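Local coordinates for electron transfer flavoprotein, alpha subunit (Thermotoga maritima, PDB 7KOE) that probably carries electrons on bound flavin-adenine dinucleotide as the alpha subunit of an electron transfer flavoprotein, at residues B[58-69]-B[175-186]. Residues are numbered along the deposited sequence; the frame is centred on the assembly and turned at random.
Sequences IQRGADKVLYVK and PERTGEIIEEEY
Val65 and Ile182 bind through their backbones where strand 181-185 runs parallel to strand 65-69: Ile182 N donates to Val65 O at 2.7 Å. Val65 N donates to Glu180 O and Tyr67 N to Ile182 O at 2.7 Å; Lys69 N then donates to Glu184 O, and Tyr186 N to Lys69 O. On one face Ile181 is the hub; its CG2 lies 3.8 Å from Tyr67 CB and also packs on Val65 CG1, while its CG1 meets Ile58 CD1. The beta-branched Val65 and Ile181 suit strand positions, filling the face close to the backbone. On the other face Leu66 CD1 touches Ile182 CG2 at 3.9 Å.

Charged residues suit the more open margin. Lys69 is bent at every torsion beyond chi1, which lays its CD over the centre of the Tyr67 ring and returns NZ to Glu185 OE2, a 2.9 Å salt bridge. Glu183 OE2 lies at the edge of the same ring, near its plane. At the other end Arg177 reaches Asp63, NH2 to OD1 3.1 Å, with carboxylate and guanidinium planes 30° apart; Gly61 O lies over one guanidinium face. Gly61, the first residue after the helix to leave helical angles, has positive phi, a conformation glycine adopts easily, and turns the chain toward the strand.

Second-shell partners fix these groups: Arg30 of helix 21-33 also pairs with Asp63, and Leu50 N bonds Tyr67 OH. Strand 181-185 is an outermost strand of the domain's parallel sheet within this chain, beside strand 65-69, whose other neighbour is strand 40-46; helix 51-60 packs against Val65.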
loop_
_atom_site.group_PDB
_atom_site.type_symbol
_atom_site.label_atom_id
_atom_site.label_comp_id
_atom_site.label_asym_id
_atom_site.label_seq_id
_atom_site.Cartn_x
_atom_site.Cartn_y
_atom_site.Cartn_z
ATOM N N ILE B 58 52.870 -24.405 21.236
ATOM C CA ILE B 58 52.591 -23.987 22.604
ATOM C C ILE B 58 53.028 -22.546 22.828
ATOM O O ILE B 58 52.409 -21.817 23.611
ATOM C CB ILE B 58 53.267 -24.953 23.591
ATOM C CG1 ILE B 58 53.051 -26.392 23.131
ATOM C CG2 ILE B 58 52.704 -24.778 24.986
ATOM C CD1 ILE B 58 53.635 -27.427 24.052
ATOM N N GLN B 59 54.082 -22.104 22.141
ATOM C CA GLN B 59 54.452 -20.697 22.192
ATOM C C GLN B 59 53.453 -19.814 21.458
ATOM O O GLN B 59 53.329 -18.631 21.794
ATOM C CB GLN B 59 55.848 -20.498 21.608
ATOM C CG GLN B 59 56.933 -21.244 22.353
ATOM C CD GLN B 59 58.287 -21.096 21.699
ATOM O OE1 GLN B 59 58.575 -20.081 21.066
ATOM N NE2 GLN B 59 59.127 -22.113 21.843
ATOM N N ARG B 60 52.735 -20.358 20.474
ATOM C CA ARG B 60 51.723 -19.584 19.767
ATOM C C ARG B 60 50.383 -19.576 20.486
ATOM O O ARG B 60 49.523 -18.757 20.151
ATOM C CB ARG B 60 51.540 -20.118 18.346
ATOM C CG ARG B 60 52.749 -19.933 17.456
ATOM C CD ARG B 60 52.921 -18.493 17.041
ATOM N NE ARG B 60 54.005 -18.339 16.078
ATOM C CZ ARG B 60 54.249 -17.222 15.402
ATOM N NH1 ARG B 60 53.486 -16.155 15.585
ATOM N NH2 ARG B 60 55.256 -17.172 14.544
ATOM N N GLY B 61 50.179 -20.462 21.454
ATOM C CA GLY B 61 48.972 -20.396 22.249
ATOM C C GLY B 61 48.255 -21.715 22.439
ATOM O O GLY B 61 47.166 -21.745 23.015
ATOM N N ALA B 62 48.835 -22.810 21.958
ATOM C CA ALA B 62 48.239 -24.119 22.180
ATOM C C ALA B 62 48.385 -24.495 23.646
ATOM O O ALA B 62 49.491 -24.441 24.197
ATOM C CB ALA B 62 48.895 -25.168 21.289
ATOM N N ASP B 63 47.266 -24.839 24.290
ATOM C CA ASP B 63 47.329 -25.239 25.691
ATOM C C ASP B 63 48.024 -26.581 25.835
ATOM O O ASP B 63 48.971 -26.717 26.616
ATOM C CB ASP B 63 45.926 -25.301 26.293
ATOM C CG ASP B 63 45.262 -23.946 26.356
ATOM O OD1 ASP B 63 45.713 -23.025 25.645
ATOM O OD2 ASP B 63 44.282 -23.802 27.114
ATOM N N LYS B 64 47.593 -27.572 25.064
ATOM C CA LYS B 64 48.232 -28.873 25.014
ATOM C C LYS B 64 48.515 -29.177 23.548
ATOM O O LYS B 64 48.052 -28.470 22.649
ATOM C CB LYS B 64 47.337 -29.957 25.627
ATOM C CG LYS B 64 46.618 -29.554 26.919
ATOM C CD LYS B 64 47.523 -29.275 28.094
ATOM C CE LYS B 64 46.715 -28.883 29.325
ATOM N NZ LYS B 64 45.885 -30.017 29.820
ATOM N N VAL B 65 49.287 -30.229 23.292
ATOM C CA VAL B 65 49.579 -30.652 21.925
ATOM C C VAL B 65 49.439 -32.167 21.860
ATOM O O VAL B 65 50.079 -32.886 22.631
ATOM C CB VAL B 65 50.981 -30.213 21.454
ATOM C CG1 VAL B 65 51.461 -31.048 20.278
ATOM C CG2 VAL B 65 50.979 -28.744 21.062
ATOM N N LEU B 66 48.586 -32.650 20.963
ATOM C CA LEU B 66 48.483 -34.078 20.684
ATOM C C LEU B 66 49.392 -34.368 19.498
ATOM O O LEU B 66 49.028 -34.127 18.347
ATOM C CB LEU B 66 47.039 -34.470 20.410
ATOM C CG LEU B 66 46.764 -35.907 19.983
ATOM C CD1 LEU B 66 47.299 -36.890 21.004
ATOM C CD2 LEU B 66 45.279 -36.101 19.778
ATOM N N TYR B 67 50.591 -34.866 19.780
ATOM C CA TYR B 67 51.603 -35.084 18.749
ATOM C C TYR B 67 51.563 -36.559 18.369
ATOM O O TYR B 67 52.263 -37.392 18.939
ATOM C CB TYR B 67 52.965 -34.622 19.254
ATOM C CG TYR B 67 54.165 -34.861 18.354
ATOM C CD1 TYR B 67 54.057 -34.822 16.970
ATOM C CD2 TYR B 67 55.425 -35.049 18.904
ATOM C CE1 TYR B 67 55.162 -35.027 16.162
ATOM C CE2 TYR B 67 56.535 -35.239 18.104
ATOM C CZ TYR B 67 56.395 -35.234 16.735
ATOM O OH TYR B 67 57.497 -35.429 15.936
ATOM N N VAL B 68 50.725 -36.875 17.385
ATOM C CA VAL B 68 50.567 -38.242 16.900
ATOM C C VAL B 68 51.797 -38.619 16.085
ATOM O O VAL B 68 52.247 -37.851 15.227
ATOM C CB VAL B 68 49.279 -38.376 16.072
ATOM C CG1 VAL B 68 49.057 -39.812 15.648
ATOM C CG2 VAL B 68 48.088 -37.866 16.862
ATOM N N LYS B 69 52.344 -39.799 16.353
ATOM C CA LYS B 69 53.632 -40.212 15.820
ATOM C C LYS B 69 53.461 -41.365 14.846
ATOM O O LYS B 69 52.973 -42.433 15.232
ATOM C CB LYS B 69 54.567 -40.634 16.953
ATOM C CG LYS B 69 54.443 -39.782 18.181
ATOM C CD LYS B 69 55.280 -38.545 18.026
ATOM C CE LYS B 69 56.762 -38.877 17.988
ATOM N NZ LYS B 69 57.219 -39.597 19.210
ATOM N N PRO B 175 57.701 -17.805 24.842
ATOM C CA PRO B 175 58.303 -18.976 25.493
ATOM C C PRO B 175 57.972 -19.124 26.970
ATOM O O PRO B 175 58.510 -20.030 27.613
ATOM C CB PRO B 175 59.813 -18.733 25.306
ATOM C CG PRO B 175 59.931 -17.597 24.329
ATOM C CD PRO B 175 58.707 -16.781 24.528
ATOM N N GLU B 176 57.117 -18.258 27.520
ATOM C CA GLU B 176 56.762 -18.346 28.931
ATOM C C GLU B 176 55.864 -19.545 29.206
ATOM O O GLU B 176 56.079 -20.279 30.178
ATOM C CB GLU B 176 56.081 -17.048 29.369
ATOM C CG GLU B 176 55.454 -17.084 30.754
ATOM C CD GLU B 176 54.303 -16.106 30.892
ATOM O OE1 GLU B 176 53.252 -16.331 30.255
ATOM O OE2 GLU B 176 54.446 -15.112 31.635
ATOM N N ARG B 177 54.868 -19.772 28.360
ATOM C CA ARG B 177 53.888 -20.815 28.604
ATOM C C ARG B 177 54.395 -22.165 28.117
ATOM O O ARG B 177 55.125 -22.258 27.128
ATOM C CB ARG B 177 52.563 -20.479 27.922
ATOM C CG ARG B 177 52.684 -20.078 26.460
ATOM C CD ARG B 177 51.321 -19.708 25.906
ATOM N NE ARG B 177 50.341 -20.756 26.168
ATOM C CZ ARG B 177 49.060 -20.529 26.433
ATOM N NH1 ARG B 177 48.600 -19.287 26.472
ATOM N NH2 ARG B 177 48.238 -21.545 26.659
ATOM N N THR B 178 54.014 -23.212 28.845
ATOM C CA THR B 178 54.286 -24.591 28.473
ATOM C C THR B 178 52.984 -25.378 28.523
ATOM O O THR B 178 51.963 -24.907 29.028
ATOM C CB THR B 178 55.324 -25.252 29.393
ATOM O OG1 THR B 178 54.859 -25.207 30.748
ATOM C CG2 THR B 178 56.679 -24.558 29.286
ATOM N N GLY B 179 53.034 -26.586 27.978
ATOM C CA GLY B 179 51.880 -27.462 27.964
ATOM C C GLY B 179 52.323 -28.889 27.763
ATOM O O GLY B 179 53.454 -29.149 27.346
ATOM N N GLU B 180 51.421 -29.821 28.063
ATOM C CA GLU B 180 51.743 -31.237 27.907
ATOM C C GLU B 180 51.717 -31.594 26.421
ATOM O O GLU B 180 50.850 -31.137 25.670
ATOM C CB GLU B 180 50.797 -32.120 28.727
ATOM C CG GLU B 180 49.383 -32.339 28.203
ATOM C CD GLU B 180 48.484 -33.075 29.175
ATOM O OE1 GLU B 180 48.929 -33.395 30.297
ATOM O OE2 GLU B 180 47.317 -33.338 28.798
ATOM N N ILE B 181 52.741 -32.305 25.965
ATOM C CA ILE B 181 52.758 -32.826 24.604
ATOM C C ILE B 181 52.448 -34.315 24.678
ATOM O O ILE B 181 53.249 -35.097 25.190
ATOM C CB ILE B 181 54.102 -32.564 23.923
ATOM C CG1 ILE B 181 54.398 -31.063 23.904
ATOM C CG2 ILE B 181 54.090 -33.107 22.507
ATOM C CD1 ILE B 181 55.678 -30.694 23.201
ATOM N N ILE B 182 51.285 -34.710 24.179
ATOM C CA ILE B 182 50.875 -36.108 24.229
ATOM C C ILE B 182 51.372 -36.804 22.972
ATOM O O ILE B 182 50.922 -36.498 21.862
ATOM C CB ILE B 182 49.352 -36.237 24.358
ATOM C CG1 ILE B 182 48.841 -35.475 25.580
ATOM C CG2 ILE B 182 48.958 -37.696 24.431
ATOM C CD1 ILE B 182 48.115 -34.193 25.237
ATOM N N GLU B 183 52.296 -37.742 23.136
ATOM C CA GLU B 183 52.742 -38.574 22.028
ATOM C C GLU B 183 51.945 -39.870 22.023
ATOM O O GLU B 183 51.998 -40.646 22.983
ATOM C CB GLU B 183 54.241 -38.877 22.104
ATOM C CG GLU B 183 55.140 -37.713 21.722
ATOM C CD GLU B 183 55.424 -36.781 22.875
ATOM O OE1 GLU B 183 54.986 -37.079 24.004
ATOM O OE2 GLU B 183 56.091 -35.749 22.653
ATOM N N GLU B 184 51.205 -40.093 20.945
ATOM C CA GLU B 184 50.504 -41.348 20.707
ATOM C C GLU B 184 51.166 -41.979 19.491
ATOM O O GLU B 184 50.947 -41.540 18.358
ATOM C CB GLU B 184 49.010 -41.117 20.490
ATOM C CG GLU B 184 48.210 -42.386 20.255
ATOM C CD GLU B 184 48.130 -43.280 21.478
ATOM O OE1 GLU B 184 48.170 -42.757 22.613
ATOM O OE2 GLU B 184 48.032 -44.512 21.300
ATOM N N GLU B 185 51.996 -42.990 19.725
ATOM C CA GLU B 185 52.730 -43.638 18.643
ATOM C C GLU B 185 51.752 -44.501 17.859
ATOM O O GLU B 185 51.462 -45.641 18.231
ATOM C CB GLU B 185 53.889 -44.457 19.193
ATOM C CG GLU B 185 55.176 -43.659 19.355
ATOM C CD GLU B 185 55.169 -42.782 20.594
ATOM O OE1 GLU B 185 54.597 -43.198 21.620
ATOM O OE2 GLU B 185 55.751 -41.677 20.548
ATOM N N TYR B 186 51.239 -43.940 16.769
ATOM C CA TYR B 186 50.117 -44.519 16.050
ATOM C C TYR B 186 50.560 -45.704 15.206
ATOM O O TYR B 186 51.604 -45.664 14.549
ATOM C CB TYR B 186 49.468 -43.462 15.158
ATOM C CG TYR B 186 48.054 -43.784 14.759
ATOM C CD1 TYR B 186 46.991 -43.431 15.579
ATOM C CD2 TYR B 186 47.775 -44.437 13.568
ATOM C CE1 TYR B 186 45.690 -43.725 15.222
ATOM C CE2 TYR B 186 46.471 -44.735 13.203
ATOM C CZ TYR B 186 45.437 -44.376 14.037
ATOM O OH TYR B 186 44.145 -44.667 13.677
#